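Local coordinates for protein putative GTP pyrophosphokinase (Streptococcus mutans, PDB 3L9D) that probably transfers a pyrophosphate group from ATP to GTP in the first step of ppGpp synthesis, at residues Glu38-Pro43 with Gln103-Leu108; Asp120-Leu125 with Tyr151-Glu156. All coordinates share one frame; numbering follows the deposited sequence.

Contacts 1 and 2 both reach the mixed five-stranded sheet of this RelA/SpoT-family protein, with centres about 18 Å apart. Along the chain they come in series: contact 1 closes at strand 106-112, and helix 117-126, which opens contact 2, is the next element along the chain. Helix 42-64 bridges them: its first residues fall in the range 38-43 and its Tyr44 packs on Phe40 and Ile105, while Phe55, Ile58 and Phe62 farther along it meet Leu124 or Leu125 of contact 2. The two also touch directly, Gln103 O lying 3.9 Å from Ile154 CD1. Contact 1 therefore joins the N-terminal helical segment to the sheet, and contact 2 is part of the helix-on-sheet core.

Contact 1: Glu38-Pro43 with Gln103-Leu108; sequences EEFLDP and QDIAGL
Leu41 and Ile105 are the residues whose backbones come nearest, yet their CA atoms remain 8.5 Å apart, and no hydrogen bond crosses between Glu38-Pro43 and Gln103-Leu108. The contact therefore rests on side chains alone. It joins the junction between two successive N-terminal helices, 37-40 and 42-64, to the lead-in of strand 106-112 in the mixed sheet of the RelA/SpoT fold. Within the junction, Asp42 N donates to Glu39 O at 3.2 Å, an i+3 to i bond that bridges Phe40 and Leu41.

Ile105 directs its side chain at the junction and meets it with both branches. With CG1 beside the backbone N (chi1 -64°) and CD1 carried on in an extended line, the long branch reaches forward to the Phe40 ring. The ring and the isoleucine approach from opposite directions, and CG of Phe40 lies anti to its backbone N (chi1 163°). CD1 meets the ring at the edge, in the ring plane, so this is an edge contact and not a methyl laid over a face. Around the same point, Tyr44 packs against both Phe40 and Ile105, its ring plane turned about 35° from that of Phe40, while Leu98 and Thr99 also touch Phe40.

The buried surface is small, 97 Å² in total, in keeping with so few touching groups. The short branch of Ile105 serves Leu41, with CG2 lying 4.0 Å from Leu41 CD1. On the longer branch, the single methyl CD1 stands equally close to two neighbouring ring atoms, 3.8 Å from Phe40 CZ and 3.8 Å from Phe40 CE2.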
loop_
_atom_site.group_PDB
_atom_site.type_symbol
_atom_site.label_atom_id
_atom_site.label_comp_id
_atom_site.label_asym_id
_atom_site.label_seq_id
_atom_site.Cartn_x
_atom_site.Cartn_y
_atom_site.Cartn_z
ATOM N N GLU A 38 3.908 -15.238 17.795
ATOM C CA GLU A 38 4.157 -16.163 16.700
ATOM C C GLU A 38 2.882 -16.873 16.254
ATOM O O GLU A 38 2.721 -17.171 15.072
ATOM C CB GLU A 38 5.225 -17.184 17.077
ATOM C CG GLU A 38 5.626 -18.081 15.921
ATOM C CD GLU A 38 6.753 -19.037 16.279
ATOM O OE1 GLU A 38 6.805 -19.479 17.453
ATOM O OE2 GLU A 38 7.578 -19.349 15.386
ATOM N N GLU A 39 1.981 -17.144 17.192
ATOM C CA GLU A 39 0.735 -17.815 16.854
ATOM C C GLU A 39 -0.314 -16.867 16.289
ATOM O O GLU A 39 -0.989 -17.184 15.307
ATOM C CB GLU A 39 0.145 -18.530 18.066
ATOM C CG GLU A 39 -1.319 -18.909 17.863
ATOM C CD GLU A 39 -1.955 -19.523 19.095
ATOM O OE1 GLU A 39 -3.190 -19.404 19.242
ATOM O OE2 GLU A 39 -1.222 -20.120 19.915
ATOM N N PHE A 40 -0.474 -15.716 16.932
ATOM C CA PHE A 40 -1.487 -14.756 16.514
ATOM C C PHE A 40 -1.173 -14.272 15.106
ATOM O O PHE A 40 -2.068 -14.065 14.294
ATOM C CB PHE A 40 -1.549 -13.582 17.495
ATOM C CG PHE A 40 -2.247 -12.366 16.950
ATOM C CD1 PHE A 40 -3.604 -12.222 17.084
ATOM C CD2 PHE A 40 -1.529 -11.365 16.311
ATOM C CE1 PHE A 40 -4.248 -11.112 16.580
ATOM C CE2 PHE A 40 -2.153 -10.256 15.804
ATOM C CZ PHE A 40 -3.523 -10.124 15.936
ATOM N N LEU A 41 0.111 -14.125 14.821
ATOM C CA LEU A 41 0.553 -13.537 13.574
ATOM C C LEU A 41 0.482 -14.497 12.392
ATOM O O LEU A 41 0.610 -14.080 11.237
ATOM C CB LEU A 41 1.976 -12.996 13.732
ATOM C CG LEU A 41 2.145 -11.469 13.747
ATOM C CD1 LEU A 41 0.840 -10.739 13.973
ATOM C CD2 LEU A 41 3.165 -11.031 14.776
ATOM N N ASP A 42 0.266 -15.778 12.666
ATOM C CA ASP A 42 0.415 -16.773 11.613
ATOM C C ASP A 42 -0.494 -16.574 10.413
ATOM O O ASP A 42 -0.045 -16.658 9.277
ATOM C CB ASP A 42 0.251 -18.193 12.141
ATOM C CG ASP A 42 0.504 -19.236 11.059
ATOM O OD1 ASP A 42 -0.484 -19.674 10.419
ATOM O OD2 ASP A 42 1.693 -19.576 10.831
ATOM N N PRO A 43 -1.782 -16.319 10.654
ATOM C CA PRO A 43 -2.687 -16.119 9.517
ATOM C C PRO A 43 -2.403 -14.831 8.715
ATOM O O PRO A 43 -2.884 -14.690 7.588
ATOM C CB PRO A 43 -4.064 -16.040 10.177
ATOM C CG PRO A 43 -3.870 -16.515 11.581
ATOM C CD PRO A 43 -2.472 -16.208 11.945
ATOM N N GLN A 103 -6.324 -2.674 11.452
ATOM C CA GLN A 103 -6.602 -2.736 10.023
ATOM C C GLN A 103 -5.397 -3.045 9.157
ATOM O O GLN A 103 -5.549 -3.509 8.035
ATOM C CB GLN A 103 -7.227 -1.412 9.544
ATOM C CG GLN A 103 -8.592 -1.104 10.144
ATOM C CD GLN A 103 -9.174 0.209 9.632
ATOM O OE1 GLN A 103 -8.462 1.203 9.493
ATOM N NE2 GLN A 103 -10.472 0.222 9.369
ATOM N N ASP A 104 -4.204 -2.764 9.668
ATOM C CA ASP A 104 -3.003 -2.818 8.849
ATOM C C ASP A 104 -1.931 -3.772 9.377
ATOM O O ASP A 104 -0.740 -3.534 9.205
ATOM C CB ASP A 104 -2.415 -1.413 8.691
ATOM C CG ASP A 104 -2.093 -0.735 10.038
ATOM O OD1 ASP A 104 -2.539 -1.211 11.102
ATOM O OD2 ASP A 104 -1.380 0.294 10.023
ATOM N N ILE A 105 -2.339 -4.845 10.031
ATOM C CA ILE A 105 -1.348 -5.804 10.470
ATOM C C ILE A 105 -0.641 -6.383 9.229
ATOM O O ILE A 105 0.564 -6.189 9.039
ATOM C CB ILE A 105 -1.955 -6.867 11.391
ATOM C CG1 ILE A 105 -2.447 -6.182 12.673
ATOM C CG2 ILE A 105 -0.941 -7.977 11.699
ATOM C CD1 ILE A 105 -2.951 -7.121 13.735
ATOM N N ALA A 106 -1.389 -7.048 8.357
ATOM C CA ALA A 106 -0.839 -7.361 7.048
ATOM C C ALA A 106 -0.828 -6.064 6.260
ATOM O O ALA A 106 -1.834 -5.351 6.226
ATOM C CB ALA A 106 -1.677 -8.403 6.348
ATOM N N GLY A 107 0.304 -5.755 5.636
ATOM C CA GLY A 107 0.399 -4.557 4.824
ATOM C C GLY A 107 0.933 -4.840 3.434
ATOM O O GLY A 107 1.962 -5.498 3.292
ATOM N N LEU A 108 0.241 -4.355 2.403
ATOM C CA LEU A 108 0.673 -4.591 1.032
ATOM C C LEU A 108 0.861 -3.311 0.251
ATOM O O LEU A 108 0.198 -2.312 0.505
ATOM C CB LEU A 108 -0.300 -5.507 0.300
ATOM C CG LEU A 108 -0.083 -6.995 0.574
ATOM C CD1 LEU A 108 -1.247 -7.583 1.309
ATOM C CD2 LEU A 108 0.176 -7.732 -0.736
#

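Contact 2: Asp120-Leu125 with Tyr151-Glu156; sequences DVLELL and YHVIVE
Tyr151 and Val153 on the strand meet Leu122 and Leu125 on the helix, the core of a helix-on-sheet packing in the RelA/SpoT fold. The segment axes run nearly parallel, 7° between their N-to-C directions, and approach to 11.1 Å, a separation filled by side chains.

Tyr151 comes first. Its CG lies anti to the backbone N (chi1 -160°), carrying the ring toward the helix, and a near-perpendicular chi2 turns a face to Leu122. Leu122 crosses it at about a right angle and sets CD2 over that face in a CH-pi contact, 3.6 Å from the ring centroid. The approach is 17° off the ring normal, the methyl shifted toward the rim, with Leu122 CD2 3.4 Å from Tyr151 CZ. The phenol oxygen, Tyr151 OH, is hydrogen-bonded to Glu136 OE1 on strand 132-139.

His152 points away from the helix, and its NE2 is hydrogen-bonded to Tyr148 OH. Val153 turns back toward the helix: its CG2 lies 3.6 Å from Leu122 CD1, the two side chains running antiparallel alongside one another. The two methyls of Leu122 divide the work, CD2 on the ring and CD1 chiefly on the valine. One helical turn later Leu125 CD2 reaches the same Val153 CG2 more loosely, at 4.5 Å.

Ile154 and Glu156 pack beside strand 132-139, on Gln135 and Ile134. Helix 117-126 connects the parallel strands 106-112 and 132-139, separated in the sheet by strands 164-176 and 150-161; Leu122 also touches Ile174 of strand 164-176, while helix 42-64 meets Leu125 through Phe55 and Leu124 through Ile58 and Phe62.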
loop_
_atom_site.group_PDB
_atom_site.type_symbol
_atom_site.label_atom_id
_atom_site.label_comp_id
_atom_site.label_asym_id
_atom_site.label_seq_id
_atom_site.Cartn_x
_atom_site.Cartn_y
_atom_site.Cartn_z
ATOM N N ASP A 120 -7.526 2.421 -11.903
ATOM C CA ASP A 120 -7.655 1.119 -12.555
ATOM C C ASP A 120 -7.343 -0.015 -11.564
ATOM O O ASP A 120 -8.098 -0.982 -11.457
ATOM C CB ASP A 120 -6.789 1.025 -13.814
ATOM C CG ASP A 120 -7.092 2.130 -14.819
ATOM O OD1 ASP A 120 -8.285 2.494 -14.979
ATOM O OD2 ASP A 120 -6.130 2.633 -15.449
ATOM N N VAL A 121 -6.248 0.112 -10.819
ATOM C CA VAL A 121 -5.983 -0.847 -9.760
ATOM C C VAL A 121 -7.169 -0.923 -8.807
ATOM O O VAL A 121 -7.481 -1.992 -8.271
ATOM C CB VAL A 121 -4.741 -0.483 -8.953
ATOM C CG1 VAL A 121 -4.717 -1.295 -7.640
ATOM C CG2 VAL A 121 -3.483 -0.688 -9.802
ATOM N N LEU A 122 -7.840 0.211 -8.606
ATOM C CA LEU A 122 -8.957 0.296 -7.653
ATOM C C LEU A 122 -10.166 -0.473 -8.169
ATOM O O LEU A 122 -10.720 -1.295 -7.457
ATOM C CB LEU A 122 -9.314 1.759 -7.378
ATOM C CG LEU A 122 -9.153 2.359 -5.974
ATOM C CD1 LEU A 122 -8.312 1.494 -5.015
ATOM C CD2 LEU A 122 -8.681 3.828 -6.027
ATOM N N GLU A 123 -10.555 -0.222 -9.416
ATOM C CA GLU A 123 -11.662 -0.955 -10.042
ATOM C C GLU A 123 -11.488 -2.470 -9.949
ATOM O O GLU A 123 -12.460 -3.205 -9.715
ATOM C CB GLU A 123 -11.846 -0.557 -11.514
ATOM C CG GLU A 123 -12.120 0.919 -11.744
ATOM N N LEU A 124 -10.255 -2.929 -10.136
ATOM C CA LEU A 124 -9.948 -4.347 -10.063
ATOM C C LEU A 124 -10.157 -4.867 -8.650
ATOM O O LEU A 124 -10.766 -5.917 -8.448
ATOM C CB LEU A 124 -8.505 -4.608 -10.506
ATOM C CG LEU A 124 -8.207 -4.369 -11.986
ATOM C CD1 LEU A 124 -6.804 -3.847 -12.196
ATOM C CD2 LEU A 124 -8.446 -5.641 -12.769
ATOM N N LEU A 125 -9.637 -4.130 -7.674
ATOM C CA LEU A 125 -9.706 -4.544 -6.277
ATOM C C LEU A 125 -11.151 -4.662 -5.777
ATOM O O LEU A 125 -11.507 -5.624 -5.074
ATOM C CB LEU A 125 -8.928 -3.558 -5.407
ATOM C CG LEU A 125 -7.559 -3.949 -4.860
ATOM C CD1 LEU A 125 -6.811 -4.833 -5.821
ATOM C CD2 LEU A 125 -6.764 -2.690 -4.502
ATOM N N TYR A 151 -2.711 6.007 -1.729
ATOM C CA TYR A 151 -4.108 5.616 -1.619
ATOM C C TYR A 151 -4.224 4.361 -0.751
ATOM O O TYR A 151 -3.584 3.350 -1.039
ATOM C CB TYR A 151 -4.701 5.372 -3.013
ATOM C CG TYR A 151 -6.203 5.429 -3.040
ATOM C CD1 TYR A 151 -6.858 6.506 -3.609
ATOM C CD2 TYR A 151 -6.971 4.407 -2.489
ATOM C CE1 TYR A 151 -8.230 6.569 -3.645
ATOM C CE2 TYR A 151 -8.365 4.465 -2.509
ATOM C CZ TYR A 151 -8.983 5.553 -3.086
ATOM O OH TYR A 151 -10.358 5.642 -3.109
ATOM N N HIS A 152 -5.033 4.413 0.302
ATOM C CA HIS A 152 -5.119 3.291 1.232
ATOM C C HIS A 152 -6.416 2.530 1.110
ATOM O O HIS A 152 -7.474 3.116 1.182
ATOM C CB HIS A 152 -4.971 3.768 2.670
ATOM C CG HIS A 152 -3.703 4.519 2.933
ATOM N ND1 HIS A 152 -3.257 4.800 4.204
ATOM C CD2 HIS A 152 -2.784 5.040 2.088
ATOM C CE1 HIS A 152 -2.122 5.471 4.130
ATOM N NE2 HIS A 152 -1.816 5.630 2.859
ATOM N N VAL A 153 -6.316 1.211 0.950
ATOM C CA VAL A 153 -7.484 0.335 0.901
ATOM C C VAL A 153 -7.382 -0.719 1.992
ATOM O O VAL A 153 -6.344 -1.337 2.153
ATOM C CB VAL A 153 -7.587 -0.391 -0.452
ATOM C CG1 VAL A 153 -8.817 -1.259 -0.470
ATOM C CG2 VAL A 153 -7.607 0.614 -1.602
ATOM N N ILE A 154 -8.452 -0.909 2.752
ATOM C CA ILE A 154 -8.476 -1.962 3.737
ATOM C C ILE A 154 -9.392 -3.062 3.222
ATOM O O ILE A 154 -10.494 -2.796 2.726
ATOM C CB ILE A 154 -8.933 -1.456 5.121
ATOM C CG1 ILE A 154 -8.022 -0.314 5.606
ATOM C CG2 ILE A 154 -8.960 -2.601 6.136
ATOM C CD1 ILE A 154 -6.526 -0.642 5.621
ATOM N N VAL A 155 -8.907 -4.294 3.303
ATOM C CA VAL A 155 -9.658 -5.432 2.835
ATOM C C VAL A 155 -9.766 -6.470 3.943
ATOM O O VAL A 155 -8.833 -6.647 4.729
ATOM C CB VAL A 155 -9.050 -6.047 1.540
ATOM C CG1 VAL A 155 -9.181 -5.073 0.362
ATOM C CG2 VAL A 155 -7.572 -6.507 1.753
ATOM N N GLU A 156 -10.935 -7.100 4.038
ATOM C CA GLU A 156 -11.107 -8.295 4.850
ATOM C C GLU A 156 -10.764 -9.470 3.964
ATOM O O GLU A 156 -11.308 -9.606 2.860
ATOM C CB GLU A 156 -12.547 -8.464 5.302
ATOM C CG GLU A 156 -13.014 -7.504 6.330
ATOM C CD GLU A 156 -14.464 -7.737 6.700
ATOM O OE1 GLU A 156 -15.069 -8.708 6.186
ATOM O OE2 GLU A 156 -14.995 -6.950 7.508
#